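PDB 6RMN: DNA mismatch repair protein MLH3 from Saccharomyces cerevisiae S288C, which takes part in DNA mismatch repair, correcting insertion-deletion loops as a component of the MutLbeta heterodimer that probably acts together with MutSbeta. Local coordinates for residues B[47-53]-B[194-200]; B[81-85]-B[116-121]; B[65-69]-B[157-161]; B[14-18]-B[28-32]. One frame throughout, in Å; residues are numbered along the deposited sequence.

Contact 1: B[47-53]-B[194-200]. With ZN (zinc ion), chain C; ZN (zinc ion), chain D.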
loop_
_atom_site.group_PDB
_atom_site.type_symbol
_atom_site.label_atom_id
_atom_site.label_comp_id
_atom_site.label_asym_id
_atom_site.label_seq_id
_atom_site.Cartn_x
_atom_site.Cartn_y
_atom_site.Cartn_z
ATOM N N ASP B 47 10.504 5.659 -2.435
ATOM C CA ASP B 47 11.706 5.028 -2.988
ATOM C C ASP B 47 12.205 4.050 -1.883
ATOM O O ASP B 47 12.475 4.491 -0.759
ATOM C CB ASP B 47 12.750 6.118 -3.286
ATOM C CG ASP B 47 14.100 5.670 -3.848
ATOM O OD1 ASP B 47 14.546 4.545 -3.520
ATOM O OD2 ASP B 47 14.737 6.465 -4.568
ATOM N N GLN B 48 12.270 2.734 -2.174
ATOM C CA GLN B 48 12.684 1.750 -1.151
ATOM C C GLN B 48 14.147 1.899 -0.704
ATOM O O GLN B 48 14.476 1.558 0.432
ATOM C CB GLN B 48 12.388 0.306 -1.581
ATOM C CG GLN B 48 13.315 -0.237 -2.675
ATOM C CD GLN B 48 12.777 -1.459 -3.344
ATOM O OE1 GLN B 48 11.570 -1.626 -3.515
ATOM N NE2 GLN B 48 13.666 -2.337 -3.744
ATOM N N HIS B 49 15.012 2.400 -1.594
ATOM C CA HIS B 49 16.417 2.604 -1.284
ATOM C C HIS B 49 16.589 3.829 -0.370
ATOM O O HIS B 49 17.225 3.712 0.679
ATOM C CB HIS B 49 17.255 2.720 -2.568
ATOM C CG HIS B 49 18.677 3.081 -2.300
ATOM N ND1 HIS B 49 19.560 2.169 -1.763
ATOM C CD2 HIS B 49 19.299 4.269 -2.426
ATOM C CE1 HIS B 49 20.696 2.814 -1.613
ATOM N NE2 HIS B 49 20.591 4.077 -2.007
ATOM N N ALA B 50 15.986 4.975 -0.753
ATOM C CA ALA B 50 16.009 6.238 -0.006
ATOM C C ALA B 50 15.444 6.063 1.401
ATOM O O ALA B 50 16.006 6.589 2.357
ATOM C CB ALA B 50 15.220 7.306 -0.756
ATOM N N CYS B 51 14.351 5.295 1.517
ATOM C CA CYS B 51 13.671 4.944 2.760
ATOM C C CYS B 51 14.635 4.224 3.715
ATOM O O CYS B 51 14.805 4.652 4.851
ATOM C CB CYS B 51 12.449 4.080 2.453
ATOM S SG CYS B 51 11.560 3.516 3.922
ATOM N N ASP B 52 15.261 3.135 3.240
ATOM C CA ASP B 52 16.202 2.317 3.993
ATOM C C ASP B 52 17.470 3.102 4.369
ATOM O O ASP B 52 17.890 3.063 5.534
ATOM C CB ASP B 52 16.546 1.033 3.205
ATOM C CG ASP B 52 17.120 -0.085 4.061
ATOM O OD1 ASP B 52 16.879 -0.079 5.308
ATOM O OD2 ASP B 52 17.790 -0.975 3.497
ATOM N N GLU B 53 18.040 3.845 3.395
ATOM C CA GLU B 53 19.221 4.702 3.566
ATOM C C GLU B 53 18.980 5.767 4.648
ATOM O O GLU B 53 19.872 5.998 5.463
ATOM C CB GLU B 53 19.593 5.356 2.229
ATOM C CG GLU B 53 20.834 6.223 2.239
ATOM C CD GLU B 53 21.070 6.823 0.872
ATOM O OE1 GLU B 53 21.453 6.069 -0.051
ATOM O OE2 GLU B 53 20.810 8.035 0.707
ATOM N N CYS B 194 24.127 4.361 2.415
ATOM C CA CYS B 194 23.832 4.105 1.007
ATOM C C CYS B 194 24.169 2.654 0.650
ATOM O O CYS B 194 23.309 1.935 0.139
ATOM C CB CYS B 194 24.581 5.094 0.120
ATOM S SG CYS B 194 24.180 4.965 -1.644
ATOM N N ARG B 195 25.389 2.211 0.999
ATOM C CA ARG B 195 25.884 0.856 0.746
ATOM C C ARG B 195 25.136 -0.249 1.456
ATOM O O ARG B 195 25.045 -1.340 0.912
ATOM C CB ARG B 195 27.369 0.743 1.091
ATOM C CG ARG B 195 28.251 1.263 0.008
ATOM C CD ARG B 195 28.770 0.190 -0.924
ATOM N NE ARG B 195 29.787 0.809 -1.767
ATOM C CZ ARG B 195 31.092 0.735 -1.548
ATOM N NH1 ARG B 195 31.570 -0.045 -0.587
ATOM N NH2 ARG B 195 31.935 1.399 -2.327
ATOM N N SER B 196 24.672 0.001 2.689
ATOM C CA SER B 196 23.975 -1.010 3.471
ATOM C C SER B 196 22.509 -1.150 3.068
ATOM O O SER B 196 21.912 -2.196 3.314
ATOM C CB SER B 196 24.078 -0.689 4.953
ATOM O OG SER B 196 25.373 -0.988 5.438
ATOM N N ALA B 197 21.935 -0.089 2.470
ATOM C CA ALA B 197 20.539 -0.006 2.076
ATOM C C ALA B 197 20.150 -0.952 0.974
ATOM O O ALA B 197 20.975 -1.318 0.133
ATOM C CB ALA B 197 20.176 1.422 1.696
ATOM N N VAL B 198 18.866 -1.337 0.978
ATOM C CA VAL B 198 18.232 -2.187 -0.019
ATOM C C VAL B 198 18.288 -1.421 -1.355
ATOM O O VAL B 198 18.279 -0.188 -1.343
ATOM C CB VAL B 198 16.800 -2.616 0.452
ATOM C CG1 VAL B 198 15.768 -1.503 0.331
ATOM C CG2 VAL B 198 16.325 -3.872 -0.251
ATOM N N MET B 199 18.445 -2.129 -2.472
ATOM C CA MET B 199 18.564 -1.500 -3.787
ATOM C C MET B 199 17.308 -1.662 -4.663
ATOM O O MET B 199 16.426 -2.462 -4.358
ATOM C CB MET B 199 19.776 -2.094 -4.533
ATOM C CG MET B 199 21.083 -1.370 -4.269
ATOM S SD MET B 199 22.449 -2.033 -5.276
ATOM C CE MET B 199 22.119 -1.232 -6.870
ATOM N N PHE B 200 17.265 -0.916 -5.782
ATOM C CA PHE B 200 16.249 -1.032 -6.810
ATOM C C PHE B 200 16.454 -2.404 -7.431
ATOM O O PHE B 200 17.602 -2.813 -7.670
ATOM C CB PHE B 200 16.413 0.077 -7.862
ATOM C CG PHE B 200 15.730 1.391 -7.549
ATOM C CD1 PHE B 200 15.108 1.600 -6.321
ATOM C CD2 PHE B 200 15.668 2.405 -8.499
ATOM C CE1 PHE B 200 14.443 2.797 -6.054
ATOM C CE2 PHE B 200 15.013 3.610 -8.223
ATOM C CZ PHE B 200 14.410 3.801 -7.001
HETATM ZN ZN ZN C . 21.963 5.706 -1.921
HETATM ZN ZN ZN D . 20.874 9.244 -1.283
#

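Contact 2: B[81-85]-B[116-121]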
loop_
_atom_site.group_PDB
_atom_site.type_symbol
_atom_site.label_atom_id
_atom_site.label_comp_id
_atom_site.label_asym_id
_atom_site.label_seq_id
_atom_site.Cartn_x
_atom_site.Cartn_y
_atom_site.Cartn_z
ATOM N N CYS B 81 53.021 10.001 12.031
ATOM C CA CYS B 81 52.101 10.835 11.272
ATOM C C CYS B 81 52.352 12.288 11.652
ATOM O O CYS B 81 51.816 12.791 12.646
ATOM C CB CYS B 81 50.652 10.418 11.510
ATOM S SG CYS B 81 49.453 11.218 10.410
ATOM N N CYS B 82 53.250 12.929 10.893
ATOM C CA CYS B 82 53.647 14.320 11.075
ATOM C C CYS B 82 53.405 15.059 9.773
ATOM O O CYS B 82 53.893 14.648 8.711
ATOM C CB CYS B 82 55.099 14.425 11.528
ATOM S SG CYS B 82 55.508 13.372 12.948
ATOM N N ILE B 83 52.602 16.122 9.851
ATOM C CA ILE B 83 52.208 16.918 8.696
ATOM C C ILE B 83 52.828 18.313 8.751
ATOM O O ILE B 83 52.732 18.997 9.772
ATOM C CB ILE B 83 50.647 16.920 8.552
ATOM C CG1 ILE B 83 50.117 15.501 8.209
ATOM C CG2 ILE B 83 50.157 17.958 7.526
ATOM C CD1 ILE B 83 48.622 15.305 8.366
ATOM N N GLU B 84 53.462 18.729 7.643
ATOM C CA GLU B 84 54.059 20.058 7.512
ATOM C C GLU B 84 52.928 21.057 7.280
ATOM O O GLU B 84 52.055 20.822 6.438
ATOM C CB GLU B 84 55.065 20.095 6.351
ATOM C CG GLU B 84 56.481 19.695 6.741
ATOM C CD GLU B 84 57.440 19.490 5.582
ATOM O OE1 GLU B 84 57.496 20.366 4.688
ATOM O OE2 GLU B 84 58.147 18.457 5.572
ATOM N N VAL B 85 52.921 22.144 8.064
ATOM C CA VAL B 85 51.905 23.202 8.007
ATOM C C VAL B 85 52.522 24.612 8.010
ATOM O O VAL B 85 53.601 24.807 8.575
ATOM C CB VAL B 85 50.825 23.054 9.125
ATOM C CG1 VAL B 85 49.884 21.880 8.853
ATOM C CG2 VAL B 85 51.444 22.951 10.520
ATOM N N THR B 116 57.233 26.870 8.663
ATOM C CA THR B 116 57.580 25.479 8.351
ATOM C C THR B 116 57.392 24.555 9.573
ATOM O O THR B 116 58.211 23.660 9.821
ATOM C CB THR B 116 58.986 25.383 7.715
ATOM O OG1 THR B 116 59.918 26.206 8.434
ATOM C CG2 THR B 116 58.982 25.740 6.232
ATOM N N SER B 117 56.276 24.757 10.306
ATOM C CA SER B 117 55.903 23.996 11.506
ATOM C C SER B 117 55.467 22.544 11.200
ATOM O O SER B 117 55.378 22.148 10.032
ATOM C CB SER B 117 54.806 24.733 12.272
ATOM O OG SER B 117 55.231 26.021 12.686
ATOM N N LEU B 118 55.215 21.753 12.263
ATOM C CA LEU B 118 54.775 20.366 12.147
ATOM C C LEU B 118 53.588 20.029 13.048
ATOM O O LEU B 118 53.585 20.375 14.232
ATOM C CB LEU B 118 55.929 19.388 12.394
ATOM C CG LEU B 118 56.785 19.042 11.181
ATOM C CD1 LEU B 118 58.152 18.575 11.610
ATOM C CD2 LEU B 118 56.123 17.977 10.308
ATOM N N LEU B 119 52.590 19.330 12.475
ATOM C CA LEU B 119 51.389 18.850 13.152
ATOM C C LEU B 119 51.546 17.342 13.361
ATOM O O LEU B 119 51.498 16.574 12.397
ATOM C CB LEU B 119 50.137 19.162 12.304
ATOM C CG LEU B 119 48.777 18.965 12.964
ATOM C CD1 LEU B 119 48.474 20.083 13.922
ATOM C CD2 LEU B 119 47.681 18.900 11.917
ATOM N N GLU B 120 51.781 16.931 14.612
ATOM C CA GLU B 120 51.958 15.523 14.947
ATOM C C GLU B 120 50.629 14.948 15.390
ATOM O O GLU B 120 50.167 15.270 16.484
ATOM C CB GLU B 120 53.026 15.363 16.042
ATOM C CG GLU B 120 53.331 13.931 16.453
ATOM C CD GLU B 120 54.213 13.801 17.682
ATOM O OE1 GLU B 120 55.222 13.062 17.609
ATOM O OE2 GLU B 120 53.900 14.434 18.719
ATOM N N ILE B 121 50.015 14.103 14.543
ATOM C CA ILE B 121 48.748 13.454 14.870
ATOM C C ILE B 121 49.021 12.196 15.689
ATOM O O ILE B 121 49.703 11.278 15.223
ATOM C CB ILE B 121 47.823 13.227 13.639
ATOM C CG1 ILE B 121 47.271 14.567 13.117
ATOM C CG2 ILE B 121 46.661 12.313 13.983
ATOM C CD1 ILE B 121 47.950 15.076 11.917
HETATM O O HOH W 1 52.191 10.287 14.666
#

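Contact 3: B[65-69]-B[157-161]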
loop_
_atom_site.group_PDB
_atom_site.type_symbol
_atom_site.label_atom_id
_atom_site.label_comp_id
_atom_site.label_asym_id
_atom_site.label_seq_id
_atom_site.Cartn_x
_atom_site.Cartn_y
_atom_site.Cartn_z
ATOM N N LEU B 65 26.905 10.532 17.731
ATOM C CA LEU B 65 26.709 11.662 18.628
ATOM C C LEU B 65 26.516 11.250 20.090
ATOM O O LEU B 65 26.889 12.025 20.958
ATOM C CB LEU B 65 25.597 12.589 18.119
ATOM C CG LEU B 65 26.049 13.445 16.925
ATOM C CD1 LEU B 65 24.913 13.790 16.018
ATOM C CD2 LEU B 65 26.879 14.667 17.369
ATOM N N THR B 66 26.021 10.026 20.369
ATOM C CA THR B 66 25.889 9.494 21.737
ATOM C C THR B 66 27.297 9.253 22.288
ATOM O O THR B 66 27.554 9.591 23.439
ATOM C CB THR B 66 24.994 8.229 21.762
ATOM O OG1 THR B 66 23.700 8.602 21.320
ATOM C CG2 THR B 66 24.858 7.615 23.143
ATOM N N GLU B 67 28.219 8.738 21.446
ATOM C CA GLU B 67 29.613 8.487 21.816
ATOM C C GLU B 67 30.369 9.788 22.103
ATOM O O GLU B 67 31.107 9.872 23.086
ATOM C CB GLU B 67 30.342 7.728 20.697
ATOM C CG GLU B 67 30.003 6.254 20.592
ATOM C CD GLU B 67 30.524 5.616 19.319
ATOM O OE1 GLU B 67 31.756 5.415 19.206
ATOM O OE2 GLU B 67 29.695 5.319 18.428
ATOM N N VAL B 68 30.216 10.783 21.225
ATOM C CA VAL B 68 30.904 12.071 21.322
ATOM C C VAL B 68 30.455 12.852 22.571
ATOM O O VAL B 68 31.307 13.289 23.352
ATOM C CB VAL B 68 30.764 12.863 19.987
ATOM C CG1 VAL B 68 31.169 14.331 20.136
ATOM C CG2 VAL B 68 31.568 12.191 18.875
ATOM N N VAL B 69 29.130 12.978 22.773
ATOM C CA VAL B 69 28.519 13.698 23.898
ATOM C C VAL B 69 28.841 13.038 25.262
ATOM O O VAL B 69 28.950 13.756 26.253
ATOM C CB VAL B 69 26.992 13.920 23.667
ATOM C CG1 VAL B 69 26.285 14.442 24.916
ATOM C CG2 VAL B 69 26.749 14.866 22.491
ATOM N N PRO B 157 30.999 25.170 17.163
ATOM C CA PRO B 157 31.653 24.119 17.970
ATOM C C PRO B 157 30.697 23.215 18.748
ATOM O O PRO B 157 29.563 23.605 19.030
ATOM C CB PRO B 157 32.581 24.911 18.911
ATOM C CG PRO B 157 32.599 26.319 18.381
ATOM C CD PRO B 157 31.286 26.511 17.716
ATOM N N MET B 158 31.164 22.000 19.079
ATOM C CA MET B 158 30.400 21.005 19.833
ATOM C C MET B 158 30.254 21.421 21.282
ATOM O O MET B 158 31.226 21.353 22.032
ATOM C CB MET B 158 31.081 19.625 19.772
ATOM C CG MET B 158 30.515 18.716 18.732
ATOM S SD MET B 158 28.757 18.333 18.907
ATOM C CE MET B 158 28.799 17.223 20.242
ATOM N N ASP B 159 29.051 21.839 21.692
ATOM C CA ASP B 159 28.866 22.208 23.087
ATOM C C ASP B 159 28.514 20.969 23.904
ATOM O O ASP B 159 27.472 20.342 23.670
ATOM C CB ASP B 159 27.852 23.345 23.270
ATOM C CG ASP B 159 28.108 24.154 24.524
ATOM O OD1 ASP B 159 29.178 24.798 24.610
ATOM O OD2 ASP B 159 27.243 24.143 25.424
ATOM N N LEU B 160 29.429 20.588 24.819
ATOM C CA LEU B 160 29.297 19.422 25.696
ATOM C C LEU B 160 28.907 19.814 27.137
ATOM O O LEU B 160 28.786 18.933 27.996
ATOM C CB LEU B 160 30.579 18.552 25.674
ATOM C CG LEU B 160 31.095 18.053 24.306
ATOM C CD1 LEU B 160 32.426 17.347 24.450
ATOM C CD2 LEU B 160 30.123 17.115 23.648
ATOM N N SER B 161 28.670 21.132 27.383
ATOM C CA SER B 161 28.259 21.706 28.676
ATOM C C SER B 161 26.902 21.172 29.141
ATOM O O SER B 161 26.667 21.062 30.345
ATOM C CB SER B 161 28.204 23.228 28.592
ATOM O OG SER B 161 29.499 23.796 28.500
#

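Contact 4: B[14-18]-B[28-32]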
loop_
_atom_site.group_PDB
_atom_site.type_symbol
_atom_site.label_atom_id
_atom_site.label_comp_id
_atom_site.label_asym_id
_atom_site.label_seq_id
_atom_site.Cartn_x
_atom_site.Cartn_y
_atom_site.Cartn_z
ATOM N N LEU B 14 2.649 11.231 7.505
ATOM C CA LEU B 14 3.140 9.854 7.384
ATOM C C LEU B 14 2.547 8.891 8.408
ATOM O O LEU B 14 2.415 7.700 8.107
ATOM C CB LEU B 14 4.671 9.806 7.499
ATOM C CG LEU B 14 5.482 9.341 6.285
ATOM C CD1 LEU B 14 6.884 8.973 6.701
ATOM C CD2 LEU B 14 4.853 8.144 5.592
ATOM N N ALA B 15 2.213 9.391 9.617
ATOM C CA ALA B 15 1.627 8.611 10.710
ATOM C C ALA B 15 0.258 8.027 10.338
ATOM O O ALA B 15 -0.080 6.934 10.800
ATOM C CB ALA B 15 1.505 9.468 11.961
ATOM N N LYS B 16 -0.505 8.742 9.481
ATOM C CA LYS B 16 -1.828 8.345 8.981
ATOM C C LYS B 16 -1.740 7.469 7.703
ATOM O O LYS B 16 -2.739 7.343 7.004
ATOM C CB LYS B 16 -2.646 9.611 8.653
ATOM C CG LYS B 16 -3.070 10.466 9.841
ATOM C CD LYS B 16 -3.424 11.880 9.366
ATOM C CE LYS B 16 -4.398 12.600 10.271
ATOM N NZ LYS B 16 -5.812 12.230 9.982
ATOM N N TYR B 17 -0.562 6.883 7.388
ATOM C CA TYR B 17 -0.358 6.116 6.159
ATOM C C TYR B 17 -0.139 4.617 6.320
ATOM O O TYR B 17 0.901 4.202 6.856
ATOM C CB TYR B 17 0.803 6.705 5.327
ATOM C CG TYR B 17 0.406 7.869 4.443
ATOM C CD1 TYR B 17 0.295 9.154 4.959
ATOM C CD2 TYR B 17 0.169 7.690 3.084
ATOM C CE1 TYR B 17 -0.086 10.226 4.158
ATOM C CE2 TYR B 17 -0.194 8.756 2.268
ATOM C CZ TYR B 17 -0.331 10.022 2.811
ATOM O OH TYR B 17 -0.721 11.086 2.030
ATOM N N GLU B 18 -1.078 3.815 5.738
ATOM C CA GLU B 18 -1.066 2.347 5.657
ATOM C C GLU B 18 -0.409 1.867 4.336
ATOM O O GLU B 18 -0.658 2.441 3.274
ATOM C CB GLU B 18 -2.505 1.790 5.766
ATOM C CG GLU B 18 -2.565 0.291 6.025
ATOM C CD GLU B 18 -3.921 -0.299 6.358
ATOM O OE1 GLU B 18 -4.466 0.016 7.441
ATOM O OE2 GLU B 18 -4.424 -1.110 5.546
ATOM N N ILE B 28 7.417 1.574 -2.642
ATOM C CA ILE B 28 6.456 1.088 -1.665
ATOM C C ILE B 28 5.244 2.000 -1.794
ATOM O O ILE B 28 5.359 3.199 -1.533
ATOM C CB ILE B 28 7.007 0.997 -0.218
ATOM C CG1 ILE B 28 8.205 0.003 -0.147
ATOM C CG2 ILE B 28 5.876 0.600 0.761
ATOM C CD1 ILE B 28 9.170 0.231 1.003
ATOM N N LEU B 29 4.108 1.449 -2.278
ATOM C CA LEU B 29 2.874 2.215 -2.421
ATOM C C LEU B 29 2.175 2.300 -1.069
ATOM O O LEU B 29 1.947 1.277 -0.412
ATOM C CB LEU B 29 1.945 1.618 -3.497
ATOM C CG LEU B 29 0.585 2.334 -3.762
ATOM C CD1 LEU B 29 0.781 3.733 -4.396
ATOM C CD2 LEU B 29 -0.323 1.465 -4.656
ATOM N N ILE B 30 1.884 3.540 -0.642
ATOM C CA ILE B 30 1.220 3.828 0.628
ATOM C C ILE B 30 -0.041 4.677 0.412
ATOM O O ILE B 30 -0.123 5.455 -0.546
ATOM C CB ILE B 30 2.199 4.418 1.693
ATOM C CG1 ILE B 30 2.754 5.816 1.290
ATOM C CG2 ILE B 30 3.347 3.421 2.021
ATOM C CD1 ILE B 30 3.465 6.650 2.440
ATOM N N ARG B 31 -1.041 4.480 1.277
ATOM C CA ARG B 31 -2.301 5.230 1.243
ATOM C C ARG B 31 -2.551 5.921 2.571
ATOM O O ARG B 31 -2.210 5.365 3.615
ATOM C CB ARG B 31 -3.507 4.331 0.886
ATOM C CG ARG B 31 -3.736 3.123 1.820
ATOM C CD ARG B 31 -4.974 2.338 1.444
ATOM N NE ARG B 31 -5.161 1.163 2.295
ATOM C CZ ARG B 31 -6.320 0.537 2.478
ATOM N NH1 ARG B 31 -7.423 0.979 1.885
ATOM N NH2 ARG B 31 -6.389 -0.523 3.270
ATOM N N CYS B 32 -3.158 7.120 2.539
ATOM C CA CYS B 32 -3.538 7.857 3.748
ATOM C C CYS B 32 -4.770 7.199 4.407
ATOM O O CYS B 32 -5.709 6.777 3.724
ATOM C CB CYS B 32 -3.787 9.331 3.443
ATOM S SG CYS B 32 -4.276 10.314 4.888
HETATM O O HOH W 2 -3.534 -1.020 3.010
#

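Contact 1: B[47-53]-B[194-200]
The two-zinc site of the C-terminal domain joins the start of helix 48-69 to the end of helix 183-196, with H49, E53 and C194 on the first ion. H49 NE2 binds this zinc at 2.1 Å, E53 OE1 at 2.0 Å and C194 SG at 2.4 Å; another protein's chain supplies a further ligand. E53 bridges: its OE2 holds the second zinc, which C225 and H227 also bind, and accepts a hydrogen bond from A226 N. With CG anti to the backbone N (chi1 174°), H49 sets its ring between zinc and V198 O, and a second-shell bond fixes it there, ND1 donating to that oxygen at 2.7 Å in the ring plane. Nearby, V198 N donates to the anti lone pair of D52 OD2 (2.8 Å), and Q48 NE2 reaches M199 O. D47 N-caps the helix, OD1 accepting from both H49 N and A50 N while it lies 3.1 Å from F200 CE1. With an alanine at D47, those two amides would probably lose their acceptor and the helix start carrying H49 would be less firmly set. The run D47-Q48-H49-A50, with E53 after two intervening residues, matches the DQHA-type signature of MutL-family endonuclease domains.

Contact 2: B[81-85]-B[116-121]
The shortest bond between these two strands runs from L119 N to I83 O, 2.7 Å long with an N-H...O angle of 171°. Its mate, I83 N to L119 O at 2.8 Å, closes a hydrogen-bonded pair, part of an antiparallel ladder in which it is flanked by the non-hydrogen-bonded pairs C82 with E120 and E84 with L118. The short segments 82-85 and 117-121 run at 150° between their N-to-C directions. Strand 117-124 is the common partner in this small sheet, since it also pairs with 106-110 through L118 with I110 and E120 with E108.

The two faces differ in character. On one, I83, V85 and L119 point into the interior, where helix 136-151 offers L139 and K140, and helix 87-101 offers A90 and F93. I83 CD1 meets I121 CD1 at 3.6 Å, a diagonal contact, I121 lying two residues beyond I83's partner L119. The first torsion of I83 (chi1 -66°, CG1 anti to the carbonyl carbon) sends the delta methyl out from the sheet and somewhat back toward the C81 end, where that isoleucine meets it. On the other, more exposed face L118 lies alongside E84, the two side chains pointing the same way. L118 CD2 rests against E84 CG at 4.0 Å and also against C82 CB, covering the strand between them.

At the C81 end, I121 N donates to C81 O at 2.9 Å. Beside it, a water accepts from C81 N at 2.8 Å and donates to I121 O at 2.7 Å.

Contact 3: B[65-69]-B[157-161]
M158 CE is the hub of this contact, its methyl lying 3.7 Å from V68 CG1 and 3.8 Å from V69 CG2. The methionine side chain crosses that of V68 at a slant and that of V69 at about a right angle, and the same methyl also comes within 4.3 Å of L65 CD2. Three residues of one helical turn thus receive a single methyl. A bend at both chi2 (-60°) and chi3 (-75°) curls the methionine chain so that CE faces the helix.

L160 makes the second touch. Its CD2 sits 3.8 Å from V69 CA and 4.0 Å from V68 O, so it leans on the backbone, while CD2 and V69 CG2 are 4.2 Å apart. The side-chain to side-chain contacts are all apolar, in keeping with the small interface.

The next shell holds the loop in place by its main chain. M158 N donates to E99 OE2 and M158 O accepts from K102 NZ, which satisfies both backbone polar groups of a buried residue. W103 packs against M158 and V68 alike, and C180 adds another neighbour to the methionine. Within the helix, V69 N bonds to L65 O at 3.0 Å, setting L65 and V69 on the same side, where both can meet M158.

The contact therefore lies where the far end of helix 48-69 meets the irregular segment between helices 136-151 and 183-196, next to the end of helix 87-101, which carries E99.

Contact 4: B[14-18]-B[28-32]
C32 lies across the flat of the Y17 ring, its CB 3.9 Å from the ring centroid, a CH-pi contact over one face. The thiol of the same residue makes an oblique sulfur-aromatic approach, SG standing 4.7 Å from that centroid. The ring also meets I30, which crosses it at about a right angle and brings CD1 to within 3.5 Å of Y17 CD2. With CG1 held between its backbone N and carbonyl carbon (chi1 65°), I30 directs this methyl to the tyrosine. CD1 touches L14 CD2 at 3.8 Å as well, so one isoleucine tip sits against both L14 and Y17.

With an alanine in place of Y17, C32 would probably lose the surface it lies on and a gap would open beside the I30 methyl.

E18 and R31 form an antiparallel hydrogen-bonded pair at the edge of a four-stranded sheet, in which strand 18-23 is the outermost within this chain and helix 5-15 leads into it. R31 N donates to E18 O at 2.9 Å, almost straight at 178°, and E18 N returns the bond to R31 O. Above this pair the two side chains run side by side, pointing the same way, with carboxylate and guanidinium planes 80° apart.

R31 NH2 makes a salt bridge to E18 OE2 at 3.1 Å, reaching the oxygen from above the carboxylate plane. A water spans the same gap, accepting from R31 NE and donating to E18 OE2 at 2.7 Å. R31 NH1 turns to another protein's chain, where it bonds to the backbone and to an acidic side chain.

How the contacts relate
Contacts 1 and 4 are the neighbouring pair: their centres are 18 Å apart, and they touch where Q48 CB of the zinc region packs on I28 CD1 of strand 27-31 at 4.1 Å. Both also meet another protein's chain. Contacts 1 and 3 share helix 48-69, whose first turns hold the metals and whose last turn packs against M158; the two lie on opposite sides of the chain's centre, about 14 Å apart at their nearest atoms. Along the chain contact 2 is nested within contact 3, itself nested within contact 1. Contact 2 is remote from the zinc site, its centre about 40 Å from that of contact 1, in a different sheet from that of contact 4.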